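Side-chain contacts in sister chromatid cohesion protein (Chaetomium thermophilum, PDB 5T8V), which probably loads cohesin onto chromatin and is represented here by its C-terminal fragment, built of HEAT repeats: residues Thr1130-Ala1133 and Asp1139-Phe1142; Gln1058-Gln1063 and Met1070-Leu1075; Glu1146-Ile1151 and Gly1163-Thr1168; Trp1024-Arg1029 and Pro1065-Met1070. All coordinates share one frame; numbering follows the deposited sequence.

Contact 1 of 4, residues Thr1130-Ala1133 and Asp1139-Phe1142; sequences TRIA and DHAF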
# COMPACT_ATOMS: atom_id res chain seq x y z
N THR A 1130 -21.00 -45.02 -11.82
CA THR A 1130 -21.49 -44.19 -10.73
C THR A 1130 -21.01 -44.73 -9.39
O THR A 1130 -20.49 -43.97 -8.56
CB THR A 1130 -23.03 -44.13 -10.77
OG1 THR A 1130 -23.46 -43.54 -12.00
CG2 THR A 1130 -23.57 -43.32 -9.59
N ARG A 1131 -21.19 -46.03 -9.15
CA ARG A 1131 -20.72 -46.63 -7.90
C ARG A 1131 -19.26 -46.30 -7.64
O ARG A 1131 -18.89 -45.84 -6.55
CB ARG A 1131 -20.93 -48.14 -7.93
CG ARG A 1131 -20.45 -48.86 -6.67
CD ARG A 1131 -20.52 -50.37 -6.82
NE ARG A 1131 -19.75 -50.84 -7.98
CZ ARG A 1131 -18.43 -50.91 -8.03
NH1 ARG A 1131 -17.69 -50.53 -6.98
NH2 ARG A 1131 -17.82 -51.35 -9.12
N ILE A 1132 -18.40 -46.52 -8.64
CA ILE A 1132 -16.98 -46.24 -8.46
C ILE A 1132 -16.77 -44.76 -8.16
O ILE A 1132 -15.89 -44.39 -7.37
CB ILE A 1132 -16.18 -46.69 -9.70
CG1 ILE A 1132 -16.26 -48.21 -9.86
CG2 ILE A 1132 -14.72 -46.25 -9.60
CD1 ILE A 1132 -15.69 -48.73 -11.16
N ALA A 1133 -17.56 -43.89 -8.79
CA ALA A 1133 -17.35 -42.45 -8.63
C ALA A 1133 -17.76 -41.96 -7.25
O ALA A 1133 -17.18 -41.00 -6.74
CB ALA A 1133 -18.13 -41.69 -9.71
N ASP A 1139 -7.99 -40.90 -6.40
CA ASP A 1139 -7.84 -40.60 -7.83
C ASP A 1139 -8.68 -41.53 -8.69
O ASP A 1139 -9.19 -41.12 -9.74
CB ASP A 1139 -6.37 -40.68 -8.22
CG ASP A 1139 -5.55 -39.53 -7.66
OD1 ASP A 1139 -6.05 -38.39 -7.69
OD2 ASP A 1139 -4.41 -39.78 -7.20
N HIS A 1140 -8.82 -42.79 -8.28
CA HIS A 1140 -9.62 -43.74 -9.05
C HIS A 1140 -11.05 -43.22 -9.22
O HIS A 1140 -11.58 -43.14 -10.34
CB HIS A 1140 -9.61 -45.10 -8.35
CG HIS A 1140 -10.08 -46.22 -9.21
ND1 HIS A 1140 -11.01 -47.15 -8.78
CD2 HIS A 1140 -9.75 -46.58 -10.47
CE1 HIS A 1140 -11.23 -48.03 -9.74
NE2 HIS A 1140 -10.48 -47.70 -10.78
N ALA A 1141 -11.69 -42.86 -8.11
CA ALA A 1141 -12.99 -42.22 -8.18
C ALA A 1141 -12.96 -41.02 -9.12
O ALA A 1141 -13.92 -40.79 -9.86
CB ALA A 1141 -13.45 -41.80 -6.78
N PHE A 1142 -11.86 -40.26 -9.11
CA PHE A 1142 -11.77 -39.12 -10.02
C PHE A 1142 -11.80 -39.58 -11.47
O PHE A 1142 -12.32 -38.86 -12.33
CB PHE A 1142 -10.51 -38.30 -9.78
CG PHE A 1142 -10.30 -37.24 -10.82
CD1 PHE A 1142 -11.16 -36.16 -10.90
CD2 PHE A 1142 -9.26 -37.34 -11.73
CE1 PHE A 1142 -10.98 -35.19 -11.87
CE2 PHE A 1142 -9.07 -36.37 -12.69
CZ PHE A 1142 -9.94 -35.29 -12.76
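I1132 meets H1140 in the first turn of helix 1139-1154 and sends its two branches different ways. From CB, the methyl CG2 stands anti to the backbone N, which turns it toward the imidazole of H1140. It approaches that ring obliquely and is equally near two of its atoms, ND1 and CE1, at 3.9 Å from each. The other branch, CG1, carries CD1 toward helix 1065-1086, where the side chain touches E1068 and L1072. A beta-branched isoleucine suits this place because its two branches can serve two sides at once, H1140 on one and helix 1065-1086 on the other. The setting is a helical hairpin of the HEAT-repeat array: helix 1115-1133 ends here, and a linker of five residues turns the chain into helix 1139-1154. Near that turn the backbones come very close, with CA of A1133 only 4.4 Å from CA of A1141, and alanine on both sides keeps the side chains small enough for it. The CB of A1141 rests against two carbonyls of the last helical turn, 3.6 Å from I1132 O and 3.8 Å from A1133 O. H1140, its CG anti to the backbone N (chi1 -164°), swings its ring back across I1132.

Contact 2 of 4, residues Gln1058-Gln1063 and Met1070-Leu1075; sequences QVFDDQ and MVLRSL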
# COMPACT_ATOMS: atom_id res chain seq x y z
N GLN A 1058 -18.13 -58.56 -15.75
CA GLN A 1058 -17.40 -59.37 -14.79
C GLN A 1058 -16.42 -58.52 -13.99
O GLN A 1058 -16.31 -58.67 -12.76
CB GLN A 1058 -16.67 -60.50 -15.51
CG GLN A 1058 -16.08 -61.56 -14.58
CD GLN A 1058 -17.12 -62.27 -13.74
OE1 GLN A 1058 -16.88 -62.59 -12.58
NE2 GLN A 1058 -18.29 -62.53 -14.33
N VAL A 1059 -15.71 -57.62 -14.66
CA VAL A 1059 -14.76 -56.74 -13.99
C VAL A 1059 -15.48 -55.92 -12.92
O VAL A 1059 -15.11 -55.93 -11.74
CB VAL A 1059 -14.06 -55.83 -15.01
CG1 VAL A 1059 -13.39 -54.64 -14.33
CG2 VAL A 1059 -13.03 -56.62 -15.80
N PHE A 1060 -16.52 -55.19 -13.33
CA PHE A 1060 -17.23 -54.34 -12.38
C PHE A 1060 -17.84 -55.14 -11.24
O PHE A 1060 -17.92 -54.65 -10.11
CB PHE A 1060 -18.31 -53.54 -13.11
CG PHE A 1060 -17.76 -52.49 -14.05
CD1 PHE A 1060 -16.84 -51.56 -13.61
CD2 PHE A 1060 -18.17 -52.46 -15.37
CE1 PHE A 1060 -16.33 -50.61 -14.46
CE2 PHE A 1060 -17.66 -51.50 -16.24
CZ PHE A 1060 -16.75 -50.58 -15.78
N ASP A 1061 -18.27 -56.38 -11.51
CA ASP A 1061 -18.81 -57.22 -10.45
C ASP A 1061 -17.73 -57.62 -9.45
O ASP A 1061 -17.96 -57.60 -8.24
CB ASP A 1061 -19.48 -58.46 -11.04
CG ASP A 1061 -20.79 -58.14 -11.75
OD1 ASP A 1061 -21.40 -57.10 -11.42
OD2 ASP A 1061 -21.20 -58.94 -12.62
N ASP A 1062 -16.55 -57.98 -9.95
CA ASP A 1062 -15.47 -58.40 -9.06
C ASP A 1062 -14.97 -57.26 -8.17
O ASP A 1062 -14.34 -57.53 -7.14
CB ASP A 1062 -14.31 -58.96 -9.88
CG ASP A 1062 -14.66 -60.25 -10.59
OD1 ASP A 1062 -15.87 -60.52 -10.75
OD2 ASP A 1062 -13.74 -60.99 -10.99
N GLN A 1063 -15.25 -56.01 -8.54
CA GLN A 1063 -14.85 -54.85 -7.74
C GLN A 1063 -13.34 -54.83 -7.50
O GLN A 1063 -12.87 -54.53 -6.40
CB GLN A 1063 -15.61 -54.81 -6.42
CG GLN A 1063 -17.06 -54.38 -6.55
CD GLN A 1063 -17.74 -54.20 -5.20
OE1 GLN A 1063 -17.33 -54.81 -4.21
NE2 GLN A 1063 -18.77 -53.37 -5.16
N MET A 1070 -8.47 -50.51 -15.95
CA MET A 1070 -8.24 -50.89 -17.34
C MET A 1070 -9.47 -50.64 -18.21
O MET A 1070 -9.34 -50.31 -19.39
CB MET A 1070 -7.82 -52.36 -17.42
CG MET A 1070 -6.50 -52.68 -16.73
SD MET A 1070 -5.07 -51.88 -17.49
CE MET A 1070 -4.94 -50.37 -16.53
N VAL A 1071 -10.67 -50.80 -17.65
CA VAL A 1071 -11.90 -50.55 -18.40
C VAL A 1071 -12.22 -49.06 -18.43
O VAL A 1071 -12.57 -48.50 -19.48
CB VAL A 1071 -13.06 -51.37 -17.80
CG1 VAL A 1071 -14.34 -51.15 -18.59
CG2 VAL A 1071 -12.70 -52.85 -17.75
N LEU A 1072 -12.12 -48.40 -17.27
CA LEU A 1072 -12.49 -46.99 -17.19
C LEU A 1072 -11.62 -46.14 -18.11
O LEU A 1072 -12.11 -45.17 -18.71
CB LEU A 1072 -12.38 -46.50 -15.75
CG LEU A 1072 -13.43 -47.03 -14.77
CD1 LEU A 1072 -13.09 -46.60 -13.35
CD2 LEU A 1072 -14.83 -46.55 -15.15
N ARG A 1073 -10.34 -46.47 -18.23
CA ARG A 1073 -9.46 -45.68 -19.10
C ARG A 1073 -9.86 -45.84 -20.56
O ARG A 1073 -9.87 -44.87 -21.32
CB ARG A 1073 -8.01 -46.09 -18.88
CG ARG A 1073 -7.45 -45.61 -17.54
CD ARG A 1073 -6.04 -46.13 -17.29
NE ARG A 1073 -5.45 -45.52 -16.10
CZ ARG A 1073 -4.27 -45.85 -15.59
NH1 ARG A 1073 -3.54 -46.81 -16.15
NH2 ARG A 1073 -3.82 -45.24 -14.50
N SER A 1074 -10.20 -47.07 -20.97
CA SER A 1074 -10.68 -47.29 -22.33
C SER A 1074 -11.94 -46.48 -22.60
O SER A 1074 -12.01 -45.72 -23.58
CB SER A 1074 -10.94 -48.78 -22.55
OG SER A 1074 -11.34 -49.02 -23.89
N LEU A 1075 -12.95 -46.61 -21.73
CA LEU A 1075 -14.17 -45.83 -21.91
C LEU A 1075 -13.88 -44.34 -21.93
O LEU A 1075 -14.53 -43.58 -22.66
CB LEU A 1075 -15.17 -46.16 -20.80
CG LEU A 1075 -15.58 -47.62 -20.65
CD1 LEU A 1075 -16.64 -47.76 -19.56
CD2 LEU A 1075 -16.08 -48.20 -21.96
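V1059 and V1071 point at each other across the gap between two helices, and their methyls meet tip to tip, CG1 of V1059 lying 3.9 Å from CG2 of V1071. The second methyl of V1071 has a different partner. With CG1 anti to the backbone N (chi1 -179°) and CG2 anti to the carbonyl carbon, V1071 forks, and CG1 goes to the far end of the F1060 ring. There it lies 3.7 Å from F1060 CZ and 4.1 Å from F1060 CE2, the two side chains crossing at a slant. A beta-branched valine is apt here because its short fork fills the space between a valine and a phenyl ring. The helices concerned, 1050-1062 and 1065-1086, follow one another in the chain and run roughly antiparallel, at 130° between their directions, as an alpha-helical hairpin of the HEAT-repeat solenoid. Their local axes come no nearer than 11.4 Å, a separation that the length of phenylalanine can bridge. F1060 leaves its helix with CG anti to the carbonyl carbon, and its ring extends past V1071 to L1072, whose CD2 sits at the ring edge, near its plane and 4.4 Å from F1060 CE1. The same ring meets that of F1125 from helix 1115-1133, with planes inclined by about 55°, and also touches I1132, so a third helix closes over the phenyl group. On another flank V1059 packs on L1033 of helix 1026-1042.

Contact 3 of 4, residues Glu1146-Ile1151 and Gly1163-Thr1168; sequences EVLASI and GVTFIT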
# COMPACT_ATOMS: atom_id res chain seq x y z
N GLU A 1146 -14.61 -38.63 -14.06
CA GLU A 1146 -14.10 -38.06 -15.31
C GLU A 1146 -14.77 -38.71 -16.51
O GLU A 1146 -14.89 -38.08 -17.57
CB GLU A 1146 -12.59 -38.22 -15.38
CG GLU A 1146 -11.92 -37.36 -16.44
CD GLU A 1146 -10.41 -37.39 -16.34
OE1 GLU A 1146 -9.89 -38.02 -15.40
OE2 GLU A 1146 -9.74 -36.78 -17.20
N VAL A 1147 -15.20 -39.97 -16.36
CA VAL A 1147 -16.01 -40.60 -17.40
C VAL A 1147 -17.44 -40.08 -17.37
O VAL A 1147 -18.03 -39.77 -18.41
CB VAL A 1147 -15.96 -42.13 -17.25
CG1 VAL A 1147 -16.99 -42.81 -18.15
CG2 VAL A 1147 -14.56 -42.64 -17.58
N LEU A 1148 -18.03 -39.98 -16.17
CA LEU A 1148 -19.42 -39.52 -16.08
C LEU A 1148 -19.57 -38.08 -16.57
O LEU A 1148 -20.59 -37.73 -17.17
CB LEU A 1148 -19.93 -39.63 -14.64
CG LEU A 1148 -20.83 -40.84 -14.40
CD1 LEU A 1148 -20.05 -42.11 -14.69
CD2 LEU A 1148 -21.35 -40.85 -12.97
N ALA A 1149 -18.57 -37.24 -16.31
CA ALA A 1149 -18.63 -35.87 -16.79
C ALA A 1149 -18.74 -35.83 -18.31
O ALA A 1149 -19.52 -35.06 -18.86
CB ALA A 1149 -17.40 -35.09 -16.32
N SER A 1150 -17.97 -36.68 -19.00
CA SER A 1150 -18.08 -36.77 -20.45
C SER A 1150 -19.46 -37.30 -20.85
O SER A 1150 -20.14 -36.71 -21.70
CB SER A 1150 -16.98 -37.68 -21.00
OG SER A 1150 -17.09 -37.82 -22.40
N ILE A 1151 -19.88 -38.41 -20.24
CA ILE A 1151 -21.20 -38.98 -20.53
C ILE A 1151 -22.27 -37.91 -20.45
O ILE A 1151 -23.21 -37.88 -21.25
CB ILE A 1151 -21.49 -40.15 -19.57
CG1 ILE A 1151 -20.58 -41.34 -19.90
CG2 ILE A 1151 -22.97 -40.56 -19.64
CD1 ILE A 1151 -20.67 -42.49 -18.91
N GLY A 1163 -27.97 -35.76 -12.17
CA GLY A 1163 -27.94 -34.55 -11.36
C GLY A 1163 -27.48 -34.74 -9.93
O GLY A 1163 -26.48 -34.16 -9.51
N VAL A 1164 -28.22 -35.55 -9.16
CA VAL A 1164 -27.93 -35.71 -7.74
C VAL A 1164 -26.49 -36.17 -7.53
O VAL A 1164 -25.84 -35.78 -6.55
CB VAL A 1164 -28.93 -36.68 -7.10
CG1 VAL A 1164 -28.52 -37.03 -5.67
CG2 VAL A 1164 -30.33 -36.08 -7.11
N THR A 1165 -25.97 -37.00 -8.43
CA THR A 1165 -24.62 -37.51 -8.26
C THR A 1165 -23.60 -36.38 -8.32
O THR A 1165 -22.71 -36.29 -7.47
CB THR A 1165 -24.31 -38.57 -9.32
OG1 THR A 1165 -25.17 -39.71 -9.12
CG2 THR A 1165 -22.85 -39.03 -9.24
N PHE A 1166 -23.71 -35.51 -9.33
CA PHE A 1166 -22.75 -34.41 -9.45
C PHE A 1166 -22.96 -33.37 -8.36
O PHE A 1166 -21.99 -32.81 -7.83
CB PHE A 1166 -22.85 -33.77 -10.83
CG PHE A 1166 -22.11 -34.53 -11.90
CD1 PHE A 1166 -20.73 -34.64 -11.86
CD2 PHE A 1166 -22.79 -35.11 -12.95
CE1 PHE A 1166 -20.05 -35.34 -12.84
CE2 PHE A 1166 -22.11 -35.81 -13.94
CZ PHE A 1166 -20.74 -35.92 -13.88
N ILE A 1167 -24.22 -33.08 -8.02
CA ILE A 1167 -24.49 -32.20 -6.89
C ILE A 1167 -23.81 -32.73 -5.63
O ILE A 1167 -23.30 -31.97 -4.80
CB ILE A 1167 -26.01 -32.04 -6.68
CG1 ILE A 1167 -26.64 -31.38 -7.91
CG2 ILE A 1167 -26.30 -31.20 -5.44
CD1 ILE A 1167 -28.16 -31.37 -7.90
N THR A 1168 -23.78 -34.06 -5.48
CA THR A 1168 -23.16 -34.66 -4.30
C THR A 1168 -21.64 -34.60 -4.38
O THR A 1168 -20.98 -34.26 -3.39
CB THR A 1168 -23.62 -36.12 -4.17
OG1 THR A 1168 -25.06 -36.17 -4.19
CG2 THR A 1168 -23.12 -36.72 -2.87
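An apolar wedge joins helix 1139-1154 to the short helix 1163-1169: the ring of F1166 is driven edge-on into the flank of the facing helix. Within the HEAT-repeat array the two helices run in largely opposed directions, 133° apart, inside the region belonging to the sister chromatid cohesion C-terminal family. Their local axes stay 11.7 Å apart, and a long, flat phenylalanine is well suited to spanning that gap. Its leading atom, CZ, ends against the junction between L1148 and A1149, 3.6 Å from L1148 C and 3.5 Å from A1149 N, both of which lie near the plane of the ring. The small methyl of A1149 lets the ring reach the backbone, while CB of L1148 completes the groove at 3.9 Å from CZ of F1166. Farther out the contact is looser, with CD2 of L1148 at 4.4 Å from CG2 of T1165. Helix 1175-1191 backs the wedge, A1181 and E1184 touching F1166 and L1180 touching A1149. Within helix 1163-1169 itself, the carbonyl O of V1164 accepts two hydrogen bonds from opposite faces of its plane, one from T1168 N and the other from T1168 OG1, which is tilted 31° out of that plane.

Contact 4 of 4, residues Trp1024-Arg1029 and Pro1065-Met1070; sequences WPLDVR and PILETM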
# COMPACT_ATOMS: atom_id res chain seq x y z
N TRP A 1024 -8.29 -66.95 -14.50
CA TRP A 1024 -6.88 -66.66 -14.70
C TRP A 1024 -6.35 -65.82 -13.55
O TRP A 1024 -7.11 -65.17 -12.83
CB TRP A 1024 -6.68 -65.93 -16.02
CG TRP A 1024 -7.14 -66.71 -17.21
CD1 TRP A 1024 -8.38 -66.69 -17.78
CD2 TRP A 1024 -6.36 -67.63 -17.98
NE1 TRP A 1024 -8.41 -67.55 -18.86
CE2 TRP A 1024 -7.19 -68.14 -19.00
CE3 TRP A 1024 -5.03 -68.09 -17.90
CZ2 TRP A 1024 -6.74 -69.06 -19.94
CZ3 TRP A 1024 -4.59 -69.01 -18.83
CH2 TRP A 1024 -5.44 -69.49 -19.84
N PRO A 1025 -5.02 -65.80 -13.35
CA PRO A 1025 -4.45 -64.93 -12.32
C PRO A 1025 -4.59 -63.46 -12.67
O PRO A 1025 -5.07 -63.12 -13.76
CB PRO A 1025 -2.98 -65.36 -12.26
CG PRO A 1025 -2.71 -65.95 -13.59
CD PRO A 1025 -3.99 -66.60 -14.03
N LEU A 1026 -4.18 -62.58 -11.77
CA LEU A 1026 -4.35 -61.15 -12.00
C LEU A 1026 -3.34 -60.62 -13.00
O LEU A 1026 -3.67 -59.77 -13.84
CB LEU A 1026 -4.25 -60.39 -10.67
CG LEU A 1026 -5.01 -59.07 -10.55
CD1 LEU A 1026 -6.51 -59.29 -10.71
CD2 LEU A 1026 -4.71 -58.41 -9.22
N ASP A 1027 -2.10 -61.11 -12.94
CA ASP A 1027 -1.07 -60.68 -13.89
C ASP A 1027 -1.46 -61.00 -15.33
O ASP A 1027 -0.86 -60.43 -16.25
CB ASP A 1027 0.26 -61.34 -13.55
CG ASP A 1027 0.84 -60.86 -12.24
OD1 ASP A 1027 0.48 -59.74 -11.80
OD2 ASP A 1027 1.67 -61.59 -11.65
N VAL A 1028 -2.42 -61.89 -15.54
CA VAL A 1028 -2.91 -62.22 -16.87
C VAL A 1028 -4.18 -61.44 -17.20
O VAL A 1028 -4.31 -60.89 -18.30
CB VAL A 1028 -3.15 -63.74 -16.99
CG1 VAL A 1028 -3.81 -64.10 -18.31
CG2 VAL A 1028 -1.83 -64.48 -16.84
N ARG A 1029 -5.12 -61.38 -16.26
CA ARG A 1029 -6.36 -60.65 -16.51
C ARG A 1029 -6.09 -59.17 -16.76
O ARG A 1029 -6.84 -58.53 -17.51
CB ARG A 1029 -7.31 -60.81 -15.32
CG ARG A 1029 -7.86 -62.22 -15.14
CD ARG A 1029 -8.80 -62.28 -13.95
NE ARG A 1029 -10.02 -61.52 -14.17
CZ ARG A 1029 -10.91 -61.22 -13.23
NH1 ARG A 1029 -10.71 -61.62 -11.98
NH2 ARG A 1029 -11.99 -60.52 -13.53
N PRO A 1065 -9.87 -53.02 -8.25
CA PRO A 1065 -9.56 -51.65 -8.72
C PRO A 1065 -8.73 -51.59 -9.99
O PRO A 1065 -9.04 -50.79 -10.88
CB PRO A 1065 -8.81 -51.05 -7.52
CG PRO A 1065 -9.28 -51.81 -6.35
CD PRO A 1065 -9.49 -53.21 -6.84
N ILE A 1066 -7.66 -52.38 -10.10
CA ILE A 1066 -6.71 -52.17 -11.20
C ILE A 1066 -7.34 -52.52 -12.54
O ILE A 1066 -7.28 -51.74 -13.50
CB ILE A 1066 -5.41 -52.97 -10.94
CG1 ILE A 1066 -4.40 -52.75 -12.07
CG2 ILE A 1066 -5.69 -54.47 -10.78
CD1 ILE A 1066 -3.89 -51.33 -12.17
N LEU A 1067 -7.96 -53.69 -12.63
CA LEU A 1067 -8.50 -54.12 -13.92
C LEU A 1067 -9.86 -53.52 -14.22
O LEU A 1067 -10.38 -53.74 -15.32
CB LEU A 1067 -8.55 -55.65 -13.99
CG LEU A 1067 -9.09 -56.47 -12.82
CD1 LEU A 1067 -10.60 -56.51 -12.86
CD2 LEU A 1067 -8.51 -57.87 -12.85
N GLU A 1068 -10.45 -52.77 -13.29
CA GLU A 1068 -11.55 -51.88 -13.65
C GLU A 1068 -11.06 -50.49 -14.02
O GLU A 1068 -11.77 -49.76 -14.72
CB GLU A 1068 -12.58 -51.80 -12.51
CG GLU A 1068 -12.17 -50.99 -11.30
CD GLU A 1068 -13.17 -51.11 -10.16
OE1 GLU A 1068 -14.18 -51.84 -10.32
OE2 GLU A 1068 -12.96 -50.49 -9.10
N THR A 1069 -9.86 -50.11 -13.57
CA THR A 1069 -9.16 -48.98 -14.18
C THR A 1069 -8.87 -49.27 -15.64
O THR A 1069 -9.00 -48.39 -16.50
CB THR A 1069 -7.86 -48.68 -13.42
OG1 THR A 1069 -8.16 -48.37 -12.05
CG2 THR A 1069 -7.12 -47.52 -14.06
N MET A 1070 -8.47 -50.51 -15.95
CA MET A 1070 -8.24 -50.89 -17.34
C MET A 1070 -9.47 -50.64 -18.21
O MET A 1070 -9.34 -50.31 -19.39
CB MET A 1070 -7.82 -52.36 -17.42
CG MET A 1070 -6.50 -52.68 -16.73
SD MET A 1070 -5.07 -51.88 -17.49
CE MET A 1070 -4.94 -50.37 -16.53
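L1067 is the close-packed centre of this contact, reaching with its methyl CD2 into a corner formed by L1026 and R1029. The leucine adopts the crowded position, CG between the backbone N and the carbonyl carbon (chi1 46°), and this aims CD2 at the opposing helix. There CD2 lies 4.0 Å from CB of R1029 and, because the arginine chain bends at chi3 (67°), it also sits over the centre of the guanidinium, 4.1 Å from R1029 CZ. The group presents one flat face to the methyl while its N-H groups are used elsewhere: NE bonds to A1020 O, and NH2 pairs with D1062. Arginine fits this buried place since it offers an apolar stem and a flat face to leucine, yet still has polar partners for its charge, which probably hold the group in position. L1026 closes the corner from the solvent side, crossing L1067 at an angle. Its CD1 meets CD2 of L1067. Beyond this the packing opens out: L1026 and I1066 are both exposed, and CD2 of L1026 only grazes CG2 of I1066 at 4.3 Å. Deeper in, L1067 leans on L1033 of helix 1026-1042. The contact thus joins the first turn of that helix, entered through P1025 at the N-cap, to the beginning of helix 1065-1086, in the stacked-helix packing of a HEAT-repeat solenoid.

How the contacts relate
Contacts 2 and 4 lie closest, with centres about 9 Å apart; they share M1070 and helix 1065-1086, and a salt bridge between D1062 OD2 and R1029 NH2 (3.1 Å) ties one to the other. Contact 1 follows about 11 Å from contact 2, touching it where CD1 of I1132 comes within 3.8 Å of CE1 of F1060. Contacts 1 and 3 use the same helix, 1139-1154, and their centres are about 10 Å apart. The row therefore runs 4, 2, 1, 3 along successive helices of the solenoid. Its ends do not touch: contacts 3 and 4 stay about 8 Å apart at their nearest atoms and 25 Å between centres.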